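Local coordinates for protein myroilysin (Myroides profundi, PDB 5CZW) that probably cleaves peptide bonds within proteins as a zinc-dependent endopeptidase of the astacin (M12A) family, held latent here by its propeptide through a cysteine switch, at residues E4-P9 and S112-M117; S47-G52 and P87-T92; M117-F122 and I136-H141; F131-I136 and V218-V223; P157-K162 and L211-F216. The protein carries 1 engineered substitution. All coordinates share one frame; numbering follows the deposited sequence.

Interaction 1. Residues E4-P9 and S112-M117; sequences ELRAVP and SNEETM
The guanidinium of R6 meets the carboxylate of E115 at its edge, near its plane: NH1 stands 3.7 Å from E115 OE1, a long salt bridge, with the two planes turned 32° apart. P9 CD lies at the same group's edge, in plane. The chain of R6 bends at chi2 (133°) and chi3 (-87°), and this curl lets NH2 make a weak bond to A7 O. Y170 OH ties the pair together, bonding both R6 NH1 and E115 OE2, and Y100 OH reaches E115 OE2. Arginine's several N-H groups let one side chain serve Y170, E115 and A7 O. R6 N donates to N113 O at 2.8 Å, in the carbonyl plane. L5 supplies the apolar part: CB rests 3.4 Å from N113 O, CD2 lies against S112 O, and CD1 comes 3.9 Å from E115 N, a buried amide with no polar partner. Shortening L5 to an alanine would remove both methyl branches and is likely to open a gap over the backbone of N113 to E115. A segment laid along the surface loop leading into strand 117-118, joined by one backbone bond, is consistent with a propeptide resting on an astacin-type catalytic domain.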
# COMPACT_ATOMS: atom_id res chain seq x y z
N GLU A 4 -6.11 14.50 15.90
CA GLU A 4 -5.66 14.73 14.51
C GLU A 4 -4.14 14.49 14.38
O GLU A 4 -3.38 14.68 15.36
CB GLU A 4 -5.98 16.17 14.07
CG GLU A 4 -7.43 16.57 14.38
CD GLU A 4 -8.17 17.35 13.31
OE1 GLU A 4 -7.57 18.09 12.50
OE2 GLU A 4 -9.41 17.24 13.31
N LEU A 5 -3.72 14.05 13.19
CA LEU A 5 -2.35 13.79 12.85
C LEU A 5 -1.74 15.10 12.38
O LEU A 5 -2.46 16.04 12.02
CB LEU A 5 -2.23 12.72 11.74
CG LEU A 5 -2.90 11.38 12.09
CD1 LEU A 5 -2.70 10.40 10.93
CD2 LEU A 5 -2.36 10.71 13.35
N ARG A 6 -0.42 15.17 12.36
CA ARG A 6 0.18 16.40 11.84
C ARG A 6 -0.20 16.56 10.38
O ARG A 6 -0.31 15.58 9.60
CB ARG A 6 1.70 16.38 11.98
CG ARG A 6 2.32 15.16 11.33
CD ARG A 6 3.52 15.46 10.47
NE ARG A 6 3.24 15.81 9.08
CZ ARG A 6 2.92 14.97 8.08
NH1 ARG A 6 2.71 13.65 8.24
NH2 ARG A 6 2.79 15.51 6.88
N ALA A 7 -0.35 17.82 9.96
CA ALA A 7 -0.83 18.10 8.62
C ALA A 7 0.13 17.72 7.48
O ALA A 7 1.34 17.87 7.58
CB ALA A 7 -1.24 19.59 8.52
N VAL A 8 -0.39 17.19 6.39
CA VAL A 8 0.40 16.98 5.18
C VAL A 8 0.51 18.33 4.47
O VAL A 8 -0.50 19.02 4.32
CB VAL A 8 -0.19 15.90 4.26
CG1 VAL A 8 0.46 15.87 2.88
CG2 VAL A 8 0.02 14.54 4.90
N PRO A 9 1.74 18.73 4.08
CA PRO A 9 1.87 19.90 3.23
C PRO A 9 1.38 19.59 1.82
O PRO A 9 2.08 18.92 1.04
CB PRO A 9 3.37 20.24 3.30
CG PRO A 9 4.06 19.06 3.87
CD PRO A 9 3.04 18.14 4.46
N SER A 112 3.45 8.82 16.58
CA SER A 112 1.99 8.71 16.74
C SER A 112 1.21 9.78 16.05
O SER A 112 -0.01 9.64 15.94
CB SER A 112 1.60 8.55 18.20
OG SER A 112 1.99 9.70 18.91
N ASN A 113 1.88 10.88 15.69
CA ASN A 113 1.26 11.94 14.92
C ASN A 113 1.36 11.84 13.42
O ASN A 113 1.04 12.81 12.75
CB ASN A 113 1.77 13.32 15.36
CG ASN A 113 3.24 13.46 15.25
OD1 ASN A 113 4.00 12.52 14.98
ND2 ASN A 113 3.69 14.72 15.42
N GLU A 114 1.73 10.68 12.88
CA GLU A 114 1.91 10.46 11.47
C GLU A 114 1.10 9.22 11.11
O GLU A 114 0.80 8.36 11.96
CB GLU A 114 3.39 10.14 11.17
CG GLU A 114 4.34 11.30 11.32
CD GLU A 114 5.77 11.00 10.92
OE1 GLU A 114 6.10 9.92 10.33
OE2 GLU A 114 6.60 11.90 11.25
N GLU A 115 0.79 9.12 9.84
CA GLU A 115 0.06 7.95 9.40
C GLU A 115 0.91 6.77 9.13
O GLU A 115 2.14 6.87 8.87
CB GLU A 115 -0.68 8.31 8.11
CG GLU A 115 0.16 8.34 6.83
CD GLU A 115 0.97 9.59 6.61
OE1 GLU A 115 1.17 10.37 7.59
OE2 GLU A 115 1.41 9.78 5.46
N THR A 116 0.30 5.56 9.20
CA THR A 116 1.02 4.35 8.87
C THR A 116 0.56 3.75 7.48
O THR A 116 1.20 2.80 6.97
CB THR A 116 0.90 3.23 9.90
OG1 THR A 116 -0.41 2.63 9.80
CG2 THR A 116 1.21 3.77 11.26
N MET A 117 -0.55 4.29 6.97
CA MET A 117 -1.14 3.83 5.71
C MET A 117 -1.86 5.03 5.06
O MET A 117 -2.43 5.88 5.77
CB MET A 117 -2.18 2.76 6.02
CG MET A 117 -2.83 2.13 4.78
SD MET A 117 -4.02 0.81 5.16
CE MET A 117 -3.00 -0.42 5.97

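Interaction 2. Residues S47-G52 and P87-T92; sequences SVITVG and PQIRVT
Two neighbouring parallel strands of the astacin-domain sheet meet here, V51 pairing with I89 and G52 with R90, their short axes 4.8 Å apart and turned by 22°. The ladder is regular: I89 N donates to T50 O at 2.9 Å, G52 N to I89 O at 2.8 Å, and V91 N to G52 O at 2.9 Å. Before the ladder begins, the side chain of Q88 imitates a strand. Extended beyond CG, it brings OE1 within 3.0 Å of T50 N, in the plane of its amide carbonyl, while a water bridges the same OE1 to V48 O. T50 answers with its hydroxyl: OG1 sits between backbone N and carbonyl carbon (chi1 57°) and accepts from Q88 N at 2.9 Å. Glycine is needed at G52 because P87 packs over its backbone, CB lying 3.4 Å from G52 N; a beta carbon would collide with the proline ring. Branched aliphatic residues suit the other face, where I49 CG2 touches I89 CD1 at 3.6 Å, V51 and I89 lie side by side, and V51 CG1 meets V91 CG2. R90 points to the side of P87 and donates from NH1 to P87 O, in the guanidinium plane. Beyond this pair, strand 78-81 flanks strand 48-54, strand 117-118 flanks strand 89-92, and M117 packs on I89 and V91.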
# COMPACT_ATOMS: atom_id res chain seq x y z
N SER A 47 -3.02 -11.67 16.94
CA SER A 47 -3.14 -10.25 17.28
C SER A 47 -4.50 -9.72 16.83
O SER A 47 -5.02 -10.10 15.75
CB SER A 47 -2.03 -9.39 16.70
OG SER A 47 -0.72 -9.62 17.20
N VAL A 48 -5.04 -8.83 17.67
CA VAL A 48 -6.05 -7.90 17.28
C VAL A 48 -5.42 -6.54 17.20
O VAL A 48 -5.02 -5.96 18.21
CB VAL A 48 -7.20 -7.92 18.32
CG1 VAL A 48 -8.27 -6.92 17.95
CG2 VAL A 48 -7.77 -9.32 18.41
N ILE A 49 -5.32 -6.01 15.99
CA ILE A 49 -4.61 -4.77 15.70
C ILE A 49 -5.64 -3.65 15.60
O ILE A 49 -6.66 -3.70 14.85
CB ILE A 49 -3.84 -4.89 14.34
CG1 ILE A 49 -2.90 -6.09 14.34
CG2 ILE A 49 -3.09 -3.59 14.05
CD1 ILE A 49 -2.42 -6.46 12.96
N THR A 50 -5.43 -2.60 16.40
CA THR A 50 -6.27 -1.40 16.34
C THR A 50 -5.96 -0.56 15.06
O THR A 50 -4.78 -0.40 14.72
CB THR A 50 -6.14 -0.53 17.60
OG1 THR A 50 -4.78 -0.18 17.79
CG2 THR A 50 -6.69 -1.22 18.82
N VAL A 51 -7.02 -0.12 14.42
CA VAL A 51 -6.95 0.67 13.16
C VAL A 51 -7.72 1.95 13.37
O VAL A 51 -8.90 1.87 13.80
CB VAL A 51 -7.52 -0.11 11.94
CG1 VAL A 51 -7.31 0.72 10.68
CG2 VAL A 51 -6.82 -1.45 11.82
N GLY A 52 -7.17 3.10 13.00
CA GLY A 52 -7.96 4.24 13.06
C GLY A 52 -7.97 4.87 11.67
O GLY A 52 -6.97 4.86 10.96
N PRO A 87 -4.18 4.41 17.61
CA PRO A 87 -4.36 3.15 16.96
C PRO A 87 -3.01 2.68 16.44
O PRO A 87 -2.12 3.49 16.12
CB PRO A 87 -5.29 3.50 15.80
CG PRO A 87 -5.95 4.76 16.21
CD PRO A 87 -4.90 5.50 16.95
N GLN A 88 -2.87 1.38 16.28
CA GLN A 88 -1.61 0.82 15.82
C GLN A 88 -1.36 1.05 14.33
O GLN A 88 -0.23 1.32 13.89
CB GLN A 88 -1.56 -0.67 16.12
CG GLN A 88 -1.37 -1.00 17.57
CD GLN A 88 -1.67 -2.42 17.96
OE1 GLN A 88 -2.69 -2.96 17.62
NE2 GLN A 88 -0.73 -3.02 18.66
N ILE A 89 -2.46 0.96 13.56
CA ILE A 89 -2.50 1.30 12.12
C ILE A 89 -3.32 2.54 12.03
O ILE A 89 -4.43 2.63 12.54
CB ILE A 89 -3.08 0.17 11.28
CG1 ILE A 89 -2.11 -1.03 11.36
CG2 ILE A 89 -3.31 0.60 9.82
CD1 ILE A 89 -2.66 -2.29 10.76
N ARG A 90 -2.73 3.53 11.36
CA ARG A 90 -3.34 4.89 11.24
C ARG A 90 -3.44 5.27 9.75
O ARG A 90 -2.43 5.40 9.05
CB ARG A 90 -2.60 5.97 12.02
CG ARG A 90 -2.53 5.60 13.52
CD ARG A 90 -1.74 6.62 14.36
NE ARG A 90 -0.36 6.66 14.01
CZ ARG A 90 0.56 5.86 14.47
NH1 ARG A 90 0.24 4.91 15.25
NH2 ARG A 90 1.83 5.98 14.06
N VAL A 91 -4.68 5.23 9.27
CA VAL A 91 -4.99 5.32 7.83
C VAL A 91 -5.51 6.75 7.45
O VAL A 91 -6.49 7.31 8.04
CB VAL A 91 -6.14 4.37 7.48
CG1 VAL A 91 -6.39 4.50 5.96
CG2 VAL A 91 -5.85 2.97 7.95
N THR A 92 -4.79 7.38 6.54
CA THR A 92 -5.27 8.60 5.91
C THR A 92 -5.74 8.42 4.50
O THR A 92 -5.50 7.38 3.90
CB THR A 92 -4.19 9.67 5.98
OG1 THR A 92 -2.99 9.15 5.47
CG2 THR A 92 -3.99 10.17 7.46
O HOH W 1 -2.23 -5.63 18.96

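Interaction 3. Residues M117-F122 and I136-H141; sequences MNFGWF and IHEFGH. With ZN (zinc ion), chain B.
M117 and E138 bring their CA atoms to 7.5 Å, so strand 117-118 and the 136-141 part of helix 128-143 meet through side chains rather than backbone. Extended through chi1 and chi2, then bent at chi3 (-62°), M117 sets its methyl CE squarely over the F139 ring, 3.6 Å from the centroid and 5° off the normal. SD covers the same ring nearer its rim, 3.4 Å from F139 CE1, giving a Met-aromatic contact beside the CH-pi one; a flexible thioether is well fitted to follow a ring face in this way. F119 crosses F139 at about a right angle, and F139 CE1 approaches the edge of the F119 ring. The same phenylalanine meets the aliphatic part of E138, its CE1 lying 3.6 Å from E138 CG as the two side chains slide past each other in opposite directions. E138 OE1 lies at the edge of the H141 ring, in its plane, and the E138 side chain also touches C23. On the zinc side of the helix, H137 NE2 binds the metal at 2.3 Å and H141 NE2 at 2.1 Å; H147 and C23 complete the site. The sequence is the HExxHxxGxxH zinc-binding motif of metzincins, with C23 in the ligand position of a cysteine switch.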
# COMPACT_ATOMS: atom_id res chain seq x y z
N MET A 117 -0.55 4.29 6.97
CA MET A 117 -1.14 3.83 5.71
C MET A 117 -1.86 5.03 5.06
O MET A 117 -2.43 5.88 5.77
CB MET A 117 -2.18 2.76 6.02
CG MET A 117 -2.83 2.13 4.78
SD MET A 117 -4.02 0.81 5.16
CE MET A 117 -3.00 -0.42 5.97
N ASN A 118 -1.90 5.09 3.72
CA ASN A 118 -2.65 6.15 3.02
C ASN A 118 -3.33 5.50 1.79
O ASN A 118 -2.77 4.68 1.14
CB ASN A 118 -1.74 7.24 2.54
CG ASN A 118 -2.48 8.45 2.01
OD1 ASN A 118 -3.20 9.11 2.78
ND2 ASN A 118 -2.44 8.69 0.68
N PHE A 119 -4.54 5.97 1.53
CA PHE A 119 -5.24 5.67 0.29
C PHE A 119 -5.34 7.01 -0.46
O PHE A 119 -5.99 7.94 0.00
CB PHE A 119 -6.58 5.14 0.65
CG PHE A 119 -6.52 3.75 1.19
CD1 PHE A 119 -6.06 2.72 0.38
CD2 PHE A 119 -6.74 3.51 2.50
CE1 PHE A 119 -5.98 1.44 0.93
CE2 PHE A 119 -6.66 2.26 3.07
CZ PHE A 119 -6.26 1.21 2.28
N GLY A 120 -4.69 7.02 -1.60
CA GLY A 120 -4.54 8.27 -2.33
C GLY A 120 -5.57 8.62 -3.39
O GLY A 120 -5.40 9.70 -3.99
N TRP A 121 -6.49 7.72 -3.69
CA TRP A 121 -7.41 7.95 -4.83
C TRP A 121 -8.84 7.48 -4.68
O TRP A 121 -9.59 7.47 -5.71
CB TRP A 121 -6.82 7.39 -6.10
CG TRP A 121 -6.50 5.90 -6.09
CD1 TRP A 121 -7.37 4.89 -6.20
CD2 TRP A 121 -5.21 5.28 -5.88
NE1 TRP A 121 -6.74 3.68 -6.12
CE2 TRP A 121 -5.41 3.90 -5.91
CE3 TRP A 121 -3.91 5.76 -5.68
CZ2 TRP A 121 -4.34 3.00 -5.76
CZ3 TRP A 121 -2.88 4.89 -5.58
CH2 TRP A 121 -3.09 3.53 -5.62
N PHE A 122 -9.28 7.16 -3.51
CA PHE A 122 -10.64 6.74 -3.33
C PHE A 122 -11.57 7.98 -3.26
O PHE A 122 -11.21 9.06 -2.75
CB PHE A 122 -10.80 5.90 -2.09
CG PHE A 122 -10.10 4.58 -2.07
CD1 PHE A 122 -9.82 3.86 -3.20
CD2 PHE A 122 -9.78 4.04 -0.85
CE1 PHE A 122 -9.20 2.62 -3.11
CE2 PHE A 122 -9.26 2.81 -0.76
CZ PHE A 122 -9.00 2.08 -1.92
N ILE A 136 -7.36 -4.42 0.12
CA ILE A 136 -6.76 -5.70 0.47
C ILE A 136 -5.25 -5.64 0.25
O ILE A 136 -4.53 -6.09 1.10
CB ILE A 136 -7.40 -6.87 -0.31
CG1 ILE A 136 -8.90 -6.88 0.00
CG2 ILE A 136 -6.77 -8.20 0.02
CD1 ILE A 136 -9.65 -8.06 -0.54
N HIS A 137 -4.82 -5.05 -0.84
CA HIS A 137 -3.38 -4.91 -1.08
C HIS A 137 -2.59 -4.17 0.04
O HIS A 137 -1.61 -4.66 0.54
CB HIS A 137 -3.22 -4.23 -2.41
CG HIS A 137 -1.82 -4.09 -2.86
ND1 HIS A 137 -1.28 -4.98 -3.74
CD2 HIS A 137 -0.88 -3.15 -2.65
CE1 HIS A 137 -0.06 -4.64 -4.02
NE2 HIS A 137 0.18 -3.50 -3.42
N GLU A 138 -3.08 -3.00 0.40
CA GLU A 138 -2.40 -2.25 1.44
C GLU A 138 -2.43 -2.92 2.74
O GLU A 138 -1.43 -2.88 3.49
CB GLU A 138 -2.94 -0.78 1.54
CG GLU A 138 -2.68 0.12 0.31
CD GLU A 138 -1.24 0.13 -0.23
OE1 GLU A 138 -0.28 -0.13 0.50
OE2 GLU A 138 -1.12 0.46 -1.49
N PHE A 139 -3.58 -3.59 3.07
CA PHE A 139 -3.60 -4.40 4.30
C PHE A 139 -2.71 -5.62 4.28
O PHE A 139 -2.20 -6.08 5.34
CB PHE A 139 -5.06 -4.64 4.77
CG PHE A 139 -5.61 -3.48 5.57
CD1 PHE A 139 -6.22 -2.40 4.89
CD2 PHE A 139 -5.47 -3.33 6.93
CE1 PHE A 139 -6.69 -1.25 5.60
CE2 PHE A 139 -6.00 -2.22 7.63
CZ PHE A 139 -6.59 -1.18 6.93
N GLY A 140 -2.40 -6.11 3.06
CA GLY A 140 -1.39 -7.16 2.89
C GLY A 140 -0.05 -6.65 3.33
O GLY A 140 0.65 -7.30 4.11
N HIS A 141 0.37 -5.47 2.89
CA HIS A 141 1.57 -4.89 3.42
C HIS A 141 1.43 -4.69 4.89
O HIS A 141 2.46 -4.95 5.61
CB HIS A 141 1.75 -3.51 2.79
CG HIS A 141 2.09 -3.48 1.34
ND1 HIS A 141 3.06 -4.23 0.76
CD2 HIS A 141 1.63 -2.70 0.37
CE1 HIS A 141 3.12 -4.00 -0.53
NE2 HIS A 141 2.33 -3.01 -0.72
ZN ZN B . 1.99 -2.28 -2.68

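Interaction 4. Residues F131-I136 and V218-V223; sequences FSRTVI and VGNNSV
N220 is the first residue of 218-223 to meet the helix, lying beside the R133 side chain, though its modelled detail is doubtful. Next comes N221, whose carbonyl O sits 3.4 Å from R133 CG, against the arginine's aliphatic stem; the side-chain ND2 of N221 bonds S201 O. S222 makes the closest backbone approach: its CB packs on R133 CB at 3.7 Å, and its carbonyl O takes the contact's one clear hydrogen bond, from S132 OG at 2.7 Å. With OG turned away from the backbone N (chi1 -180°), the hydroxyl meets the carbonyl nearly head on. Serine suits position S132 because its short hydroxyl reaches S222 O directly from the helix. V223 CG1 ends the run beside S132 OG. The guanidinium of R133 finds its main partner in E130, one turn earlier. The loop between helices 178-184 and 231-235 thus lies along helix 128-143, N220 touching zinc ligand H137, while F131 reaches helix 58-63.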
# COMPACT_ATOMS: atom_id res chain seq x y z
N PHE A 131 -11.90 -0.68 -4.71
CA PHE A 131 -11.74 -0.71 -3.26
C PHE A 131 -11.11 -2.03 -2.84
O PHE A 131 -10.16 -2.08 -2.03
CB PHE A 131 -13.02 -0.52 -2.46
CG PHE A 131 -13.56 0.88 -2.38
CD1 PHE A 131 -12.92 1.87 -1.60
CD2 PHE A 131 -14.78 1.20 -2.96
CE1 PHE A 131 -13.46 3.17 -1.50
CE2 PHE A 131 -15.30 2.47 -2.84
CZ PHE A 131 -14.65 3.46 -2.10
N SER A 132 -11.64 -3.12 -3.36
CA SER A 132 -11.18 -4.43 -2.99
C SER A 132 -9.69 -4.59 -3.33
O SER A 132 -8.85 -5.02 -2.49
CB SER A 132 -12.00 -5.54 -3.74
OG SER A 132 -11.52 -6.85 -3.34
N ARG A 133 -9.33 -4.26 -4.52
CA ARG A 133 -7.95 -4.37 -4.91
C ARG A 133 -6.99 -3.58 -4.02
O ARG A 133 -6.00 -4.10 -3.52
CB ARG A 133 -7.78 -3.90 -6.38
CG ARG A 133 -6.36 -3.99 -6.95
CD ARG A 133 -6.27 -3.43 -8.36
NE ARG A 133 -6.30 -2.00 -8.40
CZ ARG A 133 -5.24 -1.19 -8.50
NH1 ARG A 133 -4.04 -1.65 -8.58
NH2 ARG A 133 -5.43 0.09 -8.51
N THR A 134 -7.31 -2.33 -3.86
CA THR A 134 -6.31 -1.42 -3.23
C THR A 134 -6.34 -1.60 -1.66
O THR A 134 -5.26 -1.62 -1.00
CB THR A 134 -6.52 -0.01 -3.69
OG1 THR A 134 -6.13 0.06 -5.08
CG2 THR A 134 -5.70 1.02 -2.85
N VAL A 135 -7.54 -1.83 -1.09
CA VAL A 135 -7.62 -1.98 0.35
C VAL A 135 -6.96 -3.31 0.74
O VAL A 135 -6.09 -3.36 1.64
CB VAL A 135 -9.04 -1.92 0.91
CG1 VAL A 135 -9.07 -2.24 2.38
CG2 VAL A 135 -9.58 -0.53 0.64
N ILE A 136 -7.36 -4.42 0.12
CA ILE A 136 -6.76 -5.70 0.47
C ILE A 136 -5.25 -5.64 0.25
O ILE A 136 -4.53 -6.09 1.10
CB ILE A 136 -7.40 -6.87 -0.31
CG1 ILE A 136 -8.90 -6.88 0.00
CG2 ILE A 136 -6.77 -8.20 0.02
CD1 ILE A 136 -9.65 -8.06 -0.54
N VAL A 218 1.24 -2.46 -15.95
CA VAL A 218 0.93 -3.77 -15.40
C VAL A 218 -0.03 -3.60 -14.23
O VAL A 218 0.10 -2.68 -13.43
CB VAL A 218 2.17 -4.60 -14.94
CG1 VAL A 218 3.24 -4.62 -16.02
CG2 VAL A 218 2.76 -4.14 -13.63
N GLY A 219 -0.98 -4.50 -14.17
CA GLY A 219 -2.01 -4.48 -13.17
C GLY A 219 -2.03 -5.62 -12.19
O GLY A 219 -1.39 -6.66 -12.30
N ASN A 220 -2.88 -5.37 -11.23
CA ASN A 220 -3.18 -6.05 -10.04
C ASN A 220 -4.44 -6.85 -10.17
O ASN A 220 -5.37 -6.44 -10.75
CB ASN A 220 -3.61 -4.88 -9.08
CG ASN A 220 -2.94 -4.90 -7.76
OD1 ASN A 220 -3.31 -5.64 -6.86
ND2 ASN A 220 -2.03 -3.98 -7.59
N ASN A 221 -4.45 -7.99 -9.58
CA ASN A 221 -5.59 -8.79 -9.46
C ASN A 221 -6.42 -8.05 -8.35
O ASN A 221 -5.87 -7.24 -7.66
CB ASN A 221 -5.02 -10.14 -9.05
CG ASN A 221 -3.84 -10.57 -9.99
OD1 ASN A 221 -4.12 -11.13 -11.01
ND2 ASN A 221 -2.57 -10.19 -9.68
N SER A 222 -7.72 -8.29 -8.22
CA SER A 222 -8.51 -7.54 -7.23
C SER A 222 -9.11 -8.26 -6.03
O SER A 222 -9.78 -7.69 -5.23
CB SER A 222 -9.53 -6.70 -7.96
OG SER A 222 -10.43 -7.56 -8.58
N VAL A 223 -8.81 -9.53 -5.94
CA VAL A 223 -9.27 -10.44 -4.87
C VAL A 223 -8.10 -11.32 -4.40
O VAL A 223 -7.06 -11.42 -5.13
CB VAL A 223 -10.43 -11.35 -5.36
CG1 VAL A 223 -11.62 -10.53 -5.83
CG2 VAL A 223 -9.91 -12.27 -6.46

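Interaction 5. Residues P157-K162 and L211-F216; sequences PWDKNK and LTTNGF
P157 and F216 face each other where, in the astacin-family domain, the chain entering helix 160-167, with D159 as its N-cap, is joined to the loop 211-216 by a single backbone bridge, W158 with T212. The two side chains cross at about a right angle, with P157 CD over one face of the F216 ring, 3.7 Å from the centroid, a CH-pi contact 19° off the normal. P157 CG presses on F216 CB at 3.4 Å. A chi1 of 178° carries the F216 ring out to P157, and chi2 near -89° turns its face to CD. A serine at F216 would remove the ring and is likely to leave P157 CD without its face, only CB still meeting P157 CG. W158 begins by pointing away from the loop, yet its ring swings back and L211 O meets its edge, 3.8 Å from CE3; F184 packs there too. Two backbone bonds flank the bridge: T213 N donates to P157 O at 3.1 Å and D159 N to L211 O at 2.9 Å. D159 CB touches T213 CG2, and its carboxylate caps the helix, OD1 taking K162 N at 3.2 Å from above the carboxylate plane. G215, with a positive phi that glycine tolerates easily, brings F216 O back to T212, whose OG1 donates to it at 2.8 Å, on a lone pair in the carbonyl plane.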
# COMPACT_ATOMS: atom_id res chain seq x y z
N PRO A 157 9.71 -0.10 -19.45
CA PRO A 157 9.99 1.18 -20.09
C PRO A 157 9.64 2.44 -19.30
O PRO A 157 8.78 3.14 -19.66
CB PRO A 157 9.17 1.09 -21.39
CG PRO A 157 7.97 0.44 -20.97
CD PRO A 157 8.44 -0.67 -20.08
N TRP A 158 10.35 2.69 -18.24
CA TRP A 158 10.14 3.87 -17.45
C TRP A 158 10.38 5.15 -18.19
O TRP A 158 11.37 5.31 -18.97
CB TRP A 158 11.08 3.89 -16.23
CG TRP A 158 11.03 2.75 -15.28
CD1 TRP A 158 11.94 1.77 -15.18
CD2 TRP A 158 10.01 2.45 -14.30
NE1 TRP A 158 11.58 0.90 -14.19
CE2 TRP A 158 10.39 1.27 -13.65
CE3 TRP A 158 8.83 3.08 -13.89
CZ2 TRP A 158 9.65 0.71 -12.61
CZ3 TRP A 158 8.08 2.51 -12.84
CH2 TRP A 158 8.51 1.34 -12.23
N ASP A 159 9.52 6.13 -17.90
CA ASP A 159 9.80 7.50 -18.34
C ASP A 159 10.52 8.10 -17.18
O ASP A 159 9.90 8.51 -16.20
CB ASP A 159 8.52 8.21 -18.65
CG ASP A 159 8.73 9.67 -19.05
OD1 ASP A 159 9.71 10.29 -18.57
OD2 ASP A 159 7.86 10.19 -19.79
N LYS A 160 11.85 8.11 -17.23
CA LYS A 160 12.62 8.34 -16.00
C LYS A 160 12.37 9.76 -15.41
O LYS A 160 12.18 9.93 -14.19
CB LYS A 160 14.11 8.03 -16.21
CG LYS A 160 14.35 6.62 -16.76
CD LYS A 160 15.79 6.14 -16.62
CE LYS A 160 15.99 5.29 -15.38
NZ LYS A 160 17.08 4.29 -15.54
N ASN A 161 12.31 10.74 -16.30
CA ASN A 161 11.89 12.10 -15.97
C ASN A 161 10.61 12.11 -15.13
O ASN A 161 10.52 12.83 -14.11
CB ASN A 161 11.67 12.91 -17.27
CG ASN A 161 10.83 14.16 -17.06
OD1 ASN A 161 11.35 15.21 -16.67
ND2 ASN A 161 9.52 14.07 -17.34
N LYS A 162 9.62 11.36 -15.57
CA LYS A 162 8.38 11.36 -14.85
C LYS A 162 8.50 10.64 -13.52
O LYS A 162 7.90 11.01 -12.57
CB LYS A 162 7.23 10.76 -15.64
CG LYS A 162 6.64 11.66 -16.70
CD LYS A 162 5.20 12.14 -16.43
CE LYS A 162 4.16 11.28 -17.12
NZ LYS A 162 2.70 11.27 -16.78
N LEU A 211 3.76 6.47 -15.64
CA LEU A 211 5.18 6.51 -15.37
C LEU A 211 6.08 5.84 -16.41
O LEU A 211 7.23 5.65 -16.18
CB LEU A 211 5.51 5.82 -14.01
CG LEU A 211 4.83 6.39 -12.76
CD1 LEU A 211 3.36 6.20 -12.85
CD2 LEU A 211 5.27 5.66 -11.54
N THR A 212 5.48 5.44 -17.50
CA THR A 212 6.18 4.75 -18.54
C THR A 212 5.98 5.48 -19.85
O THR A 212 5.23 6.40 -19.92
CB THR A 212 5.58 3.38 -18.72
OG1 THR A 212 4.23 3.53 -19.12
CG2 THR A 212 5.67 2.58 -17.44
N THR A 213 6.67 5.02 -20.88
CA THR A 213 6.63 5.64 -22.18
C THR A 213 5.85 5.02 -23.26
O THR A 213 5.47 5.70 -24.16
CB THR A 213 8.02 5.71 -22.79
OG1 THR A 213 8.55 4.40 -22.79
CG2 THR A 213 8.82 6.58 -21.97
N ASN A 214 5.64 3.73 -23.21
CA ASN A 214 4.93 3.10 -24.32
C ASN A 214 3.40 3.06 -24.20
O ASN A 214 2.73 2.74 -25.09
CB ASN A 214 5.46 1.70 -24.38
CG ASN A 214 6.79 1.64 -25.11
OD1 ASN A 214 6.96 2.33 -26.14
ND2 ASN A 214 7.70 0.81 -24.64
N GLY A 215 2.92 3.44 -23.04
CA GLY A 215 1.59 3.20 -22.60
C GLY A 215 1.67 1.84 -21.81
O GLY A 215 0.67 1.30 -21.36
N PHE A 216 2.88 1.32 -21.62
CA PHE A 216 3.09 0.10 -20.94
C PHE A 216 2.50 0.23 -19.56
O PHE A 216 2.66 1.20 -18.96
CB PHE A 216 4.60 -0.13 -20.82
CG PHE A 216 4.95 -1.35 -20.08
CD1 PHE A 216 5.12 -1.32 -18.73
CD2 PHE A 216 5.08 -2.55 -20.71
CE1 PHE A 216 5.42 -2.43 -18.02
CE2 PHE A 216 5.37 -3.67 -20.00
CZ PHE A 216 5.56 -3.61 -18.66

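How the interactions relate
From the N terminus, segment 4-9 waits until 112-117 for its partner, so interaction 1 closes a long loop with interaction 2 nested inside it. The two touch: T116 N probably bonds R90 O, which joins 112-117 to the sheet and so places 4-9 beside it. M117 ends interaction 1 and starts interaction 3, which packs an inner strand of the sheet onto helix 128-143 and the zinc site; T92 links interactions 2 and 3 through N118. Interaction 4 opens on the same helix before interaction 3 has closed, so they cross, sharing I136, and it closes only at 218-223. Interaction 5, nested within that loop, ties helix 160-167 to the loop between helices 178-184 and 231-235.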